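Long-range contact in latency-associated nuclear antigen (Murid herpesvirus 4, PDB 4BLG), which probably binds viral DNA through this C-terminal domain, which forms a two-chain assembly here: residues A[26-37]-A[57-65]. Sequence-based numbering, arbitrary orientation.
Sequences LFDPEGHPPTHF and CIQSKHVLS. With PO4 (phosphate ion), chain D.
Lys61 lays its aliphatic chain along the loop 29-31, CG lying 3.1 Å from Gly31 O and CD 3.3 Å from Pro29 O. The bend at chi2 (63°) brings NZ back to Pro29 O for a weak hydrogen bond, while Glu30 OE1, at 4.1 Å from NZ, is too distant for a salt bridge. Lys61 N reaches Asp28 O in a weak but nearly straight bond (169°), and Lys61 O receives a CA-H...O contact from Pro33. Just before the loop, Asp28 OD1 accepts from Glu30 N in an Asx turn. His62 brings CE1 to 3.0 Å from His32 O, which lies oblique to the ring. Ser60 supplies the firmer polar link. Its OG donates to Leu26 O over 2.8 Å, in the carbonyl plane, and accepts from His62 N in an ST turn, so the one hydroxyl ties the short helix 24-27 to the 60-62 turn. Next to this link, Leu26 CD1 packs tightly on Val63 CG2 (3.4 Å) with the side chains crossing at about a right angle; Val63 CG2 also lies over one face of the Phe27 ring, and Leu99 of helix 93-110 touches all three residues. Further along, Phe37 CZ meets Leu64 CD1 at 3.6 Å, while Pro34 CG sits over one ring face, offset toward its rim. The contact packs two connections beside the antiparallel sheet of the LANA DNA-binding domain, joining that from helix 24-27 to strand 39-45 with that from helix 48-57 to strand 64-70.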
ATOM      1  N   LEU A  26       8.985 -10.715  16.479  1.00 41.05           N
ATOM      2  CA  LEU A  26       8.510 -10.112  15.241  1.00 38.86           C
ATOM      3  C   LEU A  26       9.156 -10.752  14.007  1.00 46.48           C
ATOM      4  O   LEU A  26       8.474 -11.012  13.014  1.00 38.81           O
ATOM      5  CB  LEU A  26       8.768  -8.604  15.251  1.00 37.72           C
ATOM      6  CG  LEU A  26       8.185  -7.824  14.069  1.00 43.14           C
ATOM      7  CD1 LEU A  26       6.677  -8.015  13.975  1.00 45.08           C
ATOM      8  CD2 LEU A  26       8.536  -6.348  14.175  1.00 41.10           C
ATOM      9  N   PHE A  27      10.459 -11.025  14.070  1.00 39.07           N
ATOM     10  CA  PHE A  27      11.185 -11.513  12.895  1.00 36.93           C
ATOM     11  C   PHE A  27      11.535 -12.989  12.934  1.00 45.48           C
ATOM     12  O   PHE A  27      12.278 -13.473  12.085  1.00 47.73           O
ATOM     13  CB  PHE A  27      12.442 -10.691  12.665  1.00 38.01           C
ATOM     14  CG  PHE A  27      12.169  -9.357  12.061  1.00 39.73           C
ATOM     15  CD1 PHE A  27      12.042  -9.221  10.692  1.00 44.17           C
ATOM     16  CD2 PHE A  27      12.016  -8.241  12.862  1.00 40.96           C
ATOM     17  CE1 PHE A  27      11.777  -7.994  10.130  1.00 30.87           C
ATOM     18  CE2 PHE A  27      11.752  -7.007  12.306  1.00 42.10           C
ATOM     19  CZ  PHE A  27      11.633  -6.883  10.938  1.00 32.20           C
ATOM     20  N   ASP A  28      11.000 -13.701  13.917  1.00 45.86           N
ATOM     21  CA  ASP A  28      11.122 -15.150  13.961  1.00 49.37           C
ATOM     22  C   ASP A  28      10.703 -15.730  12.615  1.00 61.49           C
ATOM     23  O   ASP A  28       9.572 -15.511  12.177  1.00 61.34           O
ATOM     24  CB  ASP A  28      10.216 -15.718  15.050  1.00 46.10           C
ATOM     25  CG  ASP A  28      10.612 -17.116  15.463  1.00 62.52           C
ATOM     26  OD1 ASP A  28      11.265 -17.798  14.644  1.00 52.21           O
ATOM     27  OD2 ASP A  28      10.274 -17.527  16.599  1.00 50.84           O
ATOM     28  N   PRO A  29      11.603 -16.476  11.950  1.00 72.72           N
ATOM     29  CA  PRO A  29      11.253 -17.058  10.649  1.00 72.03           C
ATOM     30  C   PRO A  29      10.359 -18.290  10.787  1.00 69.29           C
ATOM     31  O   PRO A  29       9.838 -18.787   9.786  1.00 71.93           O
ATOM     32  CB  PRO A  29      12.611 -17.447  10.050  1.00 74.23           C
ATOM     33  CG  PRO A  29      13.652 -17.100  11.088  1.00 73.58           C
ATOM     34  CD  PRO A  29      12.942 -16.896  12.382  1.00 71.88           C
ATOM     35  N   GLU A  30      10.191 -18.775  12.015  1.00 57.52           N
ATOM     36  CA  GLU A  30       9.252 -19.856  12.297  1.00 59.46           C
ATOM     37  C   GLU A  30       8.174 -19.355  13.251  1.00 58.55           C
ATOM     38  O   GLU A  30       8.249 -18.233  13.756  1.00 58.00           O
ATOM     39  CB  GLU A  30       9.982 -21.076  12.868  1.00 67.26           C
ATOM     40  CG  GLU A  30      10.985 -21.682  11.891  1.00 76.19           C
ATOM     41  CD  GLU A  30      10.322 -22.526  10.807  1.00103.64           C
ATOM     42  OE1 GLU A  30       9.079 -22.663  10.825  1.00107.60           O
ATOM     43  OE2 GLU A  30      11.051 -23.049   9.931  1.00115.05           O
ATOM     44  N   GLY A  31       7.163 -20.187  13.476  1.00 50.31           N
ATOM     45  CA  GLY A  31       5.987 -19.782  14.229  1.00 53.62           C
ATOM     46  C   GLY A  31       4.779 -19.672  13.315  1.00 60.64           C
ATOM     47  O   GLY A  31       4.786 -20.191  12.195  1.00 49.91           O
ATOM     48  N   HIS A  32       3.741 -18.992  13.792  1.00 75.29           N
ATOM     49  CA  HIS A  32       2.484 -18.886  13.055  1.00 72.98           C
ATOM     50  C   HIS A  32       2.142 -17.441  12.739  1.00 58.77           C
ATOM     51  O   HIS A  32       2.240 -16.575  13.607  1.00 52.50           O
ATOM     52  CB  HIS A  32       1.348 -19.500  13.868  1.00 83.43           C
ATOM     53  CG  HIS A  32       1.491 -20.970  14.078  1.00 98.34           C
ATOM     54  ND1 HIS A  32       1.926 -21.517  15.270  1.00105.34           N
ATOM     55  CD2 HIS A  32       1.270 -22.016  13.248  1.00104.35           C
ATOM     56  CE1 HIS A  32       1.956 -22.830  15.164  1.00113.05           C
ATOM     57  NE2 HIS A  32       1.564 -23.162  13.944  1.00114.24           N
ATOM     58  N   PRO A  33       1.726 -17.173  11.491  1.00 52.38           N
ATOM     59  CA  PRO A  33       1.347 -15.795  11.187  1.00 53.00           C
ATOM     60  C   PRO A  33       0.123 -15.422  11.990  1.00 46.40           C
ATOM     61  O   PRO A  33      -0.599 -16.308  12.439  1.00 48.67           O
ATOM     62  CB  PRO A  33       1.019 -15.835   9.693  1.00 43.36           C
ATOM     63  CG  PRO A  33       0.632 -17.236   9.429  1.00 67.50           C
ATOM     64  CD  PRO A  33       1.429 -18.089  10.378  1.00 57.76           C
ATOM     65  N   PRO A  34      -0.105 -14.125  12.187  1.00 45.67           N
ATOM     66  CA  PRO A  34      -1.314 -13.756  12.911  1.00 46.09           C
ATOM     67  C   PRO A  34      -2.534 -14.065  12.055  1.00 46.76           C
ATOM     68  O   PRO A  34      -2.414 -14.294  10.848  1.00 47.15           O
ATOM     69  CB  PRO A  34      -1.153 -12.253  13.103  1.00 53.42           C
ATOM     70  CG  PRO A  34      -0.317 -11.813  11.945  1.00 41.68           C
ATOM     71  CD  PRO A  34       0.603 -12.955  11.637  1.00 47.93           C
ATOM     72  N   THR A  35      -3.702 -14.056  12.674  1.00 48.94           N
ATOM     73  CA  THR A  35      -4.923 -14.414  11.975  1.00 50.14           C
ATOM     74  C   THR A  35      -5.297 -13.329  10.982  1.00 54.17           C
ATOM     75  O   THR A  35      -5.755 -13.628   9.880  1.00 53.55           O
ATOM     76  CB  THR A  35      -6.064 -14.623  12.960  1.00 53.33           C
ATOM     77  OG1 THR A  35      -5.699 -15.662  13.876  1.00 55.39           O
ATOM     78  CG2 THR A  35      -7.353 -15.008  12.226  1.00 54.87           C
ATOM     79  N   HIS A  36      -5.090 -12.075  11.377  1.00 51.98           N
ATOM     80  CA  HIS A  36      -5.377 -10.931  10.515  1.00 47.57           C
ATOM     81  C   HIS A  36      -4.272  -9.890  10.620  1.00 46.64           C
ATOM     82  O   HIS A  36      -3.637  -9.742  11.665  1.00 44.96           O
ATOM     83  CB  HIS A  36      -6.714 -10.283  10.892  1.00 52.21           C
ATOM     84  CG  HIS A  36      -7.892 -11.193  10.745  1.00 58.91           C
ATOM     85  ND1 HIS A  36      -8.113 -11.950   9.614  1.00 61.14           N
ATOM     86  CD2 HIS A  36      -8.922 -11.458  11.583  1.00 62.23           C
ATOM     87  CE1 HIS A  36      -9.226 -12.648   9.765  1.00 61.53           C
ATOM     88  NE2 HIS A  36      -9.736 -12.367  10.950  1.00 61.07           N
ATOM     89  N   PHE A  37      -4.049  -9.173   9.527  1.00 41.86           N
ATOM     90  CA  PHE A  37      -3.066  -8.101   9.477  1.00 40.67           C
ATOM     91  C   PHE A  37      -3.793  -6.764   9.414  1.00 50.17           C
ATOM     92  O   PHE A  37      -4.212  -6.332   8.342  1.00 43.92           O
ATOM     93  CB  PHE A  37      -2.186  -8.260   8.238  1.00 37.22           C
ATOM     94  CG  PHE A  37      -1.317  -9.479   8.270  1.00 37.95           C
ATOM     95  CD1 PHE A  37      -1.815 -10.709   7.870  1.00 38.59           C
ATOM     96  CD2 PHE A  37      -0.004  -9.401   8.713  1.00 38.14           C
ATOM     97  CE1 PHE A  37      -1.019 -11.841   7.907  1.00 37.97           C
ATOM     98  CE2 PHE A  37       0.802 -10.527   8.745  1.00 36.98           C
ATOM     99  CZ  PHE A  37       0.292 -11.750   8.341  1.00 37.03           C
ATOM    100  N   CYS A  57      14.608  -8.324   3.051  1.00 28.53           N
ATOM    101  CA  CYS A  57      14.891  -8.400   4.488  1.00 35.35           C
ATOM    102  C   CYS A  57      13.693  -8.349   5.450  1.00 34.72           C
ATOM    103  O   CYS A  57      13.681  -9.055   6.457  1.00 29.84           O
ATOM    104  CB  CYS A  57      15.884  -7.306   4.882  1.00 45.60           C
ATOM    105  SG  CYS A  57      17.530  -7.605   4.242  1.00 33.90           S
ATOM    106  N   ILE A  58      12.706  -7.505   5.169  1.00 33.84           N
ATOM    107  CA  ILE A  58      11.564  -7.354   6.071  1.00 28.36           C
ATOM    108  C   ILE A  58      10.516  -8.417   5.763  1.00 32.29           C
ATOM    109  O   ILE A  58       9.441  -8.137   5.203  1.00 31.12           O
ATOM    110  CB  ILE A  58      10.964  -5.936   5.994  1.00 27.70           C
ATOM    111  CG1 ILE A  58      12.046  -4.904   6.334  1.00 29.99           C
ATOM    112  CG2 ILE A  58       9.800  -5.787   6.961  1.00 31.48           C
ATOM    113  CD1 ILE A  58      11.663  -3.466   6.012  1.00 31.18           C
ATOM    114  N   GLN A  59      10.862  -9.647   6.136  1.00 30.29           N
ATOM    115  CA  GLN A  59      10.033 -10.819   5.893  1.00 31.42           C
ATOM    116  C   GLN A  59      10.180 -11.782   7.061  1.00 32.37           C
ATOM    117  O   GLN A  59      11.280 -12.003   7.564  1.00 38.11           O
ATOM    118  CB  GLN A  59      10.468 -11.532   4.613  1.00 28.79           C
ATOM    119  CG  GLN A  59      10.425 -10.682   3.359  1.00 38.54           C
ATOM    120  CD  GLN A  59       9.014 -10.372   2.896  1.00 36.88           C
ATOM    121  OE1 GLN A  59       8.031 -10.748   3.543  1.00 30.40           O
ATOM    122  NE2 GLN A  59       8.907  -9.684   1.762  1.00 29.19           N
ATOM    123  N   SER A  60       9.064 -12.356   7.486  1.00 39.13           N
ATOM    124  CA  SER A  60       9.066 -13.389   8.514  1.00 43.29           C
ATOM    125  C   SER A  60       7.661 -13.962   8.621  1.00 38.80           C
ATOM    126  O   SER A  60       6.810 -13.720   7.763  1.00 43.90           O
ATOM    127  CB  SER A  60       9.491 -12.822   9.867  1.00 39.58           C
ATOM    128  OG  SER A  60       8.445 -12.046  10.425  1.00 44.89           O
ATOM    129  N   LYS A  61       7.416 -14.714   9.682  1.00 39.85           N
ATOM    130  CA  LYS A  61       6.098 -15.280   9.902  1.00 48.07           C
ATOM    131  C   LYS A  61       5.104 -14.206  10.337  1.00 46.72           C
ATOM    132  O   LYS A  61       3.895 -14.376  10.179  1.00 44.50           O
ATOM    133  CB  LYS A  61       6.164 -16.383  10.959  1.00 52.75           C
ATOM    134  CG  LYS A  61       5.693 -17.729  10.464  1.00 57.16           C
ATOM    135  CD  LYS A  61       6.575 -18.256   9.354  1.00 56.87           C
ATOM    136  CE  LYS A  61       6.209 -19.687   9.007  1.00 68.09           C
ATOM    137  NZ  LYS A  61       7.206 -20.308   8.100  1.00 78.61           N
ATOM    138  N   HIS A  62       5.604 -13.106  10.890  1.00 37.34           N
ATOM    139  CA  HIS A  62       4.727 -12.075  11.430  1.00 41.85           C
ATOM    140  C   HIS A  62       4.828 -10.744  10.693  1.00 35.06           C
ATOM    141  O   HIS A  62       4.121  -9.794  11.027  1.00 35.38           O
ATOM    142  CB  HIS A  62       5.017 -11.867  12.914  1.00 38.72           C
ATOM    143  CG  HIS A  62       4.634 -13.033  13.770  1.00 63.57           C
ATOM    144  ND1 HIS A  62       5.224 -14.272  13.646  1.00 73.11           N
ATOM    145  CD2 HIS A  62       3.716 -13.151  14.756  1.00 67.05           C
ATOM    146  CE1 HIS A  62       4.691 -15.101  14.524  1.00 76.70           C
ATOM    147  NE2 HIS A  62       3.773 -14.447  15.210  1.00 74.78           N
ATOM    148  N   VAL A  63       5.704 -10.681   9.697  1.00 33.46           N
ATOM    149  CA  VAL A  63       5.878  -9.484   8.885  1.00 31.49           C
ATOM    150  C   VAL A  63       5.955  -9.934   7.447  1.00 34.52           C
ATOM    151  O   VAL A  63       6.823 -10.728   7.099  1.00 30.53           O
ATOM    152  CB  VAL A  63       7.196  -8.732   9.199  1.00 31.76           C
ATOM    153  CG1 VAL A  63       7.149  -7.324   8.623  1.00 30.86           C
ATOM    154  CG2 VAL A  63       7.455  -8.685  10.694  1.00 39.57           C
ATOM    155  N   LEU A  64       5.044  -9.440   6.611  1.00 32.19           N
ATOM    156  CA  LEU A  64       5.055  -9.791   5.199  1.00 28.81           C
ATOM    157  C   LEU A  64       5.151  -8.520   4.383  1.00 29.90           C
ATOM    158  O   LEU A  64       4.388  -7.580   4.600  1.00 35.09           O
ATOM    159  CB  LEU A  64       3.791 -10.555   4.830  1.00 29.92           C
ATOM    160  CG  LEU A  64       3.403 -11.697   5.775  1.00 35.51           C
ATOM    161  CD1 LEU A  64       2.106 -12.327   5.309  1.00 41.26           C
ATOM    162  CD2 LEU A  64       4.486 -12.750   5.863  1.00 38.49           C
ATOM    163  N   SER A  65       6.087  -8.483   3.444  1.00 30.46           N
ATOM    164  CA  SER A  65       6.269  -7.290   2.635  1.00 30.77           C
ATOM    165  C   SER A  65       5.992  -7.522   1.160  1.00 31.94           C
ATOM    166  O   SER A  65       6.324  -8.559   0.590  1.00 34.79           O
ATOM    167  CB  SER A  65       7.671  -6.712   2.813  1.00 33.36           C
ATOM    168  OG  SER A  65       7.869  -6.263   4.140  1.00 31.78           O
TER
HETATM  169  P   PO4 D1263      10.173  -8.745  19.838  1.00 45.70           P
HETATM  170  O1  PO4 D1263      11.246  -7.816  20.342  1.00 52.90           O
HETATM  171  O2  PO4 D1263      10.076  -8.664  18.333  1.00 58.30           O
HETATM  172  O3  PO4 D1263      10.466 -10.176  20.193  1.00 51.18           O
HETATM  173  O4  PO4 D1263       8.860  -8.326  20.442  1.00 55.94           O